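Local atomic coordinates of beta-galactoside alpha-2,6-sialyltransferase (Photobacterium sp., PDB entry 2Z4T), a protein that probably transfers sialic acid from CMP-sialic acid to the galactose end of acceptor sugars such as lactose, forming an alpha-2,6 linkage. Residues 342-345 and 346-350; 378-381 and 382-386. All blocks are in the same frame, centred on the assembly; numbering follows the deposited sequence.

Contact 1: 342-345 and 346-350; sequences KQKL and QNEYN. With MG (magnesium ion), chain K.
Lys344 NZ reaches Glu348 OE2 at 2.7 Å, an i to i+4 salt bridge on one side of the short helix 342-349 in the GT-B fold. The lysine bends at its last two torsions, which carry NZ forward to the next turn and Glu348. Its nitrogen meets OE2 on the syn side, 24° out of the carboxylate plane. Glu348 OE1 turns instead to a glycerol, probably left from the crystallisation liquor.

One residue further round, Leu345 lies against the ring of Tyr349. CD2 sits over one ring face rather than at its edge, 3.7 Å from the centroid of the Tyr349 ring, a CH-pi contact displaced toward the rim at CE1. CD1 meets the phenol end, 3.7 Å from Tyr349 OH. The ring gets there because Tyr349 CG stands anti to its own carbonyl carbon (chi1 -78°), which turns the ring back over the preceding turn, toward Leu345. Phe401 packs edge-to-face with the same ring, and the hydroxyl is hydrogen-bonded to Met439 O, so the buried tyrosine is fixed at both its ring and its tip.

Backbone bonds run beneath these side chains, among them Tyr349 N to Leu345 O at 2.8 Å and Gln346 N to Lys342 O, also 2.8 Å. On the exposed side, Gln343 NE2 gives Asn347 OD1 only a weak bond, strongly bent at the hydrogen, between amide planes 55° apart. Ser352, Leu354, Asn356 and Asp399 complete a magnesium site in which Tyr349 O lies 2.5 Å from the ion.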
loop_
_atom_site.group_PDB
_atom_site.type_symbol
_atom_site.label_atom_id
_atom_site.label_comp_id
_atom_site.label_asym_id
_atom_site.label_seq_id
_atom_site.Cartn_x
_atom_site.Cartn_y
_atom_site.Cartn_z
ATOM N N LYS A 342 15.508 11.829 -2.912
ATOM C CA LYS A 342 15.726 12.494 -1.649
ATOM C C LYS A 342 16.869 13.488 -1.679
ATOM O O LYS A 342 16.718 14.624 -1.201
ATOM C CB LYS A 342 15.973 11.453 -0.572
ATOM C CG LYS A 342 16.259 12.023 0.770
ATOM C CD LYS A 342 16.323 10.952 1.826
ATOM C CE LYS A 342 17.152 11.479 2.980
ATOM N NZ LYS A 342 16.746 10.867 4.261
ATOM N N GLN A 343 18.011 13.067 -2.236
ATOM C CA GLN A 343 19.216 13.906 -2.269
ATOM C C GLN A 343 18.937 15.212 -3.064
ATOM O O GLN A 343 19.429 16.295 -2.709
ATOM C CB GLN A 343 20.433 13.093 -2.786
ATOM C CG GLN A 343 21.844 13.799 -2.798
ATOM C CD GLN A 343 22.167 14.603 -1.509
ATOM O OE1 GLN A 343 22.219 14.054 -0.399
ATOM N NE2 GLN A 343 22.381 15.912 -1.670
ATOM N N LYS A 344 18.111 15.108 -4.104
ATOM C CA LYS A 344 17.762 16.261 -4.925
ATOM C C LYS A 344 16.939 17.283 -4.128
ATOM O O LYS A 344 17.232 18.488 -4.179
ATOM C CB LYS A 344 17.046 15.814 -6.209
ATOM C CG LYS A 344 16.253 16.903 -6.943
ATOM C CD LYS A 344 16.084 16.539 -8.412
ATOM C CE LYS A 344 14.770 17.048 -9.008
ATOM N NZ LYS A 344 14.431 18.472 -8.645
ATOM N N LEU A 345 15.933 16.809 -3.389
ATOM C CA LEU A 345 15.180 17.679 -2.476
ATOM C C LEU A 345 16.105 18.237 -1.410
ATOM O O LEU A 345 16.094 19.442 -1.150
ATOM C CB LEU A 345 14.012 16.960 -1.805
ATOM C CG LEU A 345 12.700 17.710 -1.528
ATOM C CD1 LEU A 345 11.931 17.089 -0.356
ATOM C CD2 LEU A 345 12.850 19.178 -1.301
ATOM N N GLN A 346 16.920 17.375 -0.803
ATOM C CA GLN A 346 17.876 17.867 0.191
ATOM C C GLN A 346 18.765 18.973 -0.371
ATOM O O GLN A 346 18.961 20.002 0.294
ATOM C CB GLN A 346 18.693 16.746 0.849
ATOM C CG GLN A 346 19.505 17.215 2.084
ATOM C CD GLN A 346 18.636 17.776 3.228
ATOM O OE1 GLN A 346 18.726 18.960 3.576
ATOM N NE2 GLN A 346 17.797 16.922 3.807
ATOM N N ASN A 347 19.271 18.785 -1.598
ATOM C CA ASN A 347 20.035 19.849 -2.276
ATOM C C ASN A 347 19.205 21.112 -2.364
ATOM O O ASN A 347 19.707 22.195 -2.071
ATOM C CB ASN A 347 20.477 19.471 -3.698
ATOM C CG ASN A 347 21.540 18.400 -3.726
ATOM O OD1 ASN A 347 22.286 18.220 -2.764
ATOM N ND2 ASN A 347 21.621 17.681 -4.845
ATOM N N GLU A 348 17.947 20.979 -2.781
ATOM C CA GLU A 348 17.083 22.152 -2.947
ATOM C C GLU A 348 16.793 22.877 -1.639
ATOM O O GLU A 348 16.811 24.106 -1.608
ATOM C CB GLU A 348 15.805 21.799 -3.680
ATOM C CG GLU A 348 16.037 21.590 -5.153
ATOM C CD GLU A 348 15.041 20.624 -5.775
ATOM O OE1 GLU A 348 14.298 19.919 -5.031
ATOM O OE2 GLU A 348 15.012 20.577 -7.029
ATOM N N TYR A 349 16.567 22.125 -0.561
ATOM C CA TYR A 349 16.467 22.701 0.783
ATOM C C TYR A 349 17.695 23.541 1.197
ATOM O O TYR A 349 17.566 24.381 2.097
ATOM C CB TYR A 349 16.272 21.601 1.848
ATOM C CG TYR A 349 14.886 20.992 1.992
ATOM C CD1 TYR A 349 13.764 21.582 1.412
ATOM C CD2 TYR A 349 14.696 19.817 2.737
ATOM C CE1 TYR A 349 12.497 21.015 1.551
ATOM C CE2 TYR A 349 13.422 19.243 2.886
ATOM C CZ TYR A 349 12.333 19.850 2.292
ATOM O OH TYR A 349 11.075 19.326 2.438
ATOM N N ASN A 350 18.845 23.364 0.518
ATOM C CA ASN A 350 20.170 23.568 1.150
ATOM C C ASN A 350 21.135 24.761 1.155
ATOM O O ASN A 350 21.910 24.799 2.122
ATOM C CB ASN A 350 21.042 22.304 1.065
ATOM C CG ASN A 350 21.001 21.488 2.352
ATOM O OD1 ASN A 350 21.464 20.342 2.400
ATOM N ND2 ASN A 350 20.417 22.070 3.400
HETATM MG MG MG K . 16.728 26.705 2.200
#

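Contact 2: 378-381 and 382-386; sequences QINV and INNAI
Asn384 turns its side chain back against Asn380, one turn earlier in helix 371-386, which crosses over in a beta-alpha-beta unit of the GT-B fold. At the base, Asn384 CB rests 3.4 Å from Val381 O. CG comes next, 3.7 Å from Asn380 O, with the chain leaning back toward the preceding turn. At the tip, ND2 donates to that same oxygen: Asn384 ND2 to Asn380 O is 2.9 Å, a bond arriving from above the carbonyl plane, 45° out of it. The backbone N of Asn384 reaches Asn380 O at 3.0 Å from the other face, so the carbonyl is gripped by two donors of one residue. The remaining tip atom, OD1, bonds to Ser390 OG.

The two amides pass nearly perpendicular to each other, their planes 86° apart, with Asn380 ND2 and Asn384 ND2 3.5 Å from one another. Both nitrogens serve Pro504 O, a shared acceptor that probably lets the two donors lie so close. Asn380 OD1 accepts from the backbone N of Cys506, which is disulfide-bonded to Cys511, and also from a water at 2.7 Å. That water in turn accepts from Asn383 ND2 at 2.8 Å, bridging the amides of Asn380 and Asn383. With its CG opposite the carbonyl carbon and beside the backbone N (chi1 -73°), Asn383 lays its amide back alongside Ile379, ND2 3.8 Å from Ile379 CG2, and the two side chains run in the same direction; Asn383 OD1 turns to Tyr419 OH.

Elsewhere on the helix, Val381 and Ala385 press on strands 356-360 and 460-465 of the parallel sheet, while Gln378 and Ile382 fit between strand 356-360 and helix 410-417.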
loop_
_atom_site.group_PDB
_atom_site.type_symbol
_atom_site.label_atom_id
_atom_site.label_comp_id
_atom_site.label_asym_id
_atom_site.label_seq_id
_atom_site.Cartn_x
_atom_site.Cartn_y
_atom_site.Cartn_z
ATOM N N GLN A 378 -6.279 27.826 -4.637
ATOM C CA GLN A 378 -5.063 27.376 -3.993
ATOM C C GLN A 378 -3.920 28.385 -4.181
ATOM O O GLN A 378 -3.103 28.589 -3.274
ATOM C CB GLN A 378 -4.701 25.965 -4.448
ATOM C CG GLN A 378 -5.689 24.908 -3.917
ATOM C CD GLN A 378 -5.417 23.499 -4.436
ATOM O OE1 GLN A 378 -4.525 22.800 -3.940
ATOM N NE2 GLN A 378 -6.199 23.070 -5.430
ATOM N N ILE A 379 -3.884 29.020 -5.352
ATOM C CA ILE A 379 -2.990 30.134 -5.603
ATOM C C ILE A 379 -3.258 31.226 -4.560
ATOM O O ILE A 379 -2.331 31.794 -3.967
ATOM C CB ILE A 379 -3.158 30.668 -7.031
ATOM C CG1 ILE A 379 -2.488 29.698 -8.026
ATOM C CG2 ILE A 379 -2.570 32.094 -7.161
ATOM C CD1 ILE A 379 -2.745 30.000 -9.514
ATOM N N ASN A 380 -4.531 31.482 -4.292
ATOM C CA ASN A 380 -4.858 32.459 -3.295
ATOM C C ASN A 380 -4.425 32.031 -1.885
ATOM O O ASN A 380 -4.014 32.881 -1.073
ATOM C CB ASN A 380 -6.338 32.830 -3.338
ATOM C CG ASN A 380 -6.638 34.054 -2.504
ATOM O OD1 ASN A 380 -6.070 35.110 -2.733
ATOM N ND2 ASN A 380 -7.504 33.913 -1.520
ATOM N N VAL A 381 -4.501 30.735 -1.595
ATOM C CA VAL A 381 -4.058 30.242 -0.291
ATOM C C VAL A 381 -2.540 30.373 -0.150
ATOM O O VAL A 381 -2.063 30.863 0.878
ATOM C CB VAL A 381 -4.533 28.818 0.008
ATOM C CG1 VAL A 381 -3.965 28.323 1.339
ATOM C CG2 VAL A 381 -6.042 28.784 0.027
ATOM N N ILE A 382 -1.789 29.967 -1.181
ATOM C CA ILE A 382 -0.333 30.161 -1.187
ATOM C C ILE A 382 -0.018 31.648 -0.938
ATOM O O ILE A 382 0.845 31.983 -0.122
ATOM C CB ILE A 382 0.321 29.636 -2.498
ATOM C CG1 ILE A 382 0.175 28.111 -2.590
ATOM C CG2 ILE A 382 1.806 30.013 -2.590
ATOM C CD1 ILE A 382 0.322 27.563 -3.957
ATOM N N ASN A 383 -0.746 32.529 -1.614
ATOM C CA ASN A 383 -0.514 33.968 -1.490
ATOM C C ASN A 383 -0.721 34.487 -0.092
ATOM O O ASN A 383 0.052 35.310 0.390
ATOM C CB ASN A 383 -1.350 34.754 -2.494
ATOM C CG ASN A 383 -0.815 34.618 -3.897
ATOM O OD1 ASN A 383 0.333 34.211 -4.083
ATOM N ND2 ASN A 383 -1.641 34.937 -4.894
ATOM N N ASN A 384 -1.739 33.963 0.575
ATOM C CA ASN A 384 -1.988 34.327 1.959
ATOM C C ASN A 384 -0.801 34.011 2.874
ATOM O O ASN A 384 -0.457 34.807 3.755
ATOM C CB ASN A 384 -3.266 33.646 2.420
ATOM C CG ASN A 384 -4.473 34.533 2.229
ATOM O OD1 ASN A 384 -4.708 35.417 3.054
ATOM N ND2 ASN A 384 -5.233 34.329 1.130
ATOM N N ALA A 385 -0.155 32.872 2.619
ATOM C CA ALA A 385 1.019 32.411 3.375
ATOM C C ALA A 385 2.304 33.224 3.161
ATOM O O ALA A 385 3.087 33.402 4.109
ATOM C CB ALA A 385 1.285 30.912 3.099
ATOM N N ILE A 386 2.525 33.695 1.929
ATOM C CA ILE A 386 3.802 34.325 1.551
ATOM C C ILE A 386 3.703 35.843 1.364
ATOM O O ILE A 386 4.696 36.490 1.029
ATOM C CB ILE A 386 4.397 33.712 0.242
ATOM C CG1 ILE A 386 3.679 34.287 -1.010
ATOM C CG2 ILE A 386 4.407 32.170 0.308
ATOM C CD1 ILE A 386 4.048 33.629 -2.369
HETATM O O HOH W 1 -4.464 35.316 -4.936
#

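Contact 1 and contact 2 follow one another along the chain, on two helices that precede and follow strand 356-360. Their centres are 23 Å apart and their nearest atoms about 14 Å, so they do not touch. Neither touches the nucleotide: the side chain of Leu345 is about 12 Å from the bound CMP, and that of Gln378, the nearer, about 7 Å. Gln378 also bonds to Thr362 N, next to the CMP-binding Gly361. Leu345, Glu348 and Tyr349 of contact 1 meet Phe401 on strand 399-403, whose Asp399 binds the same magnesium as Tyr349 O; that strand also closes the unit crossed by helix 371-386.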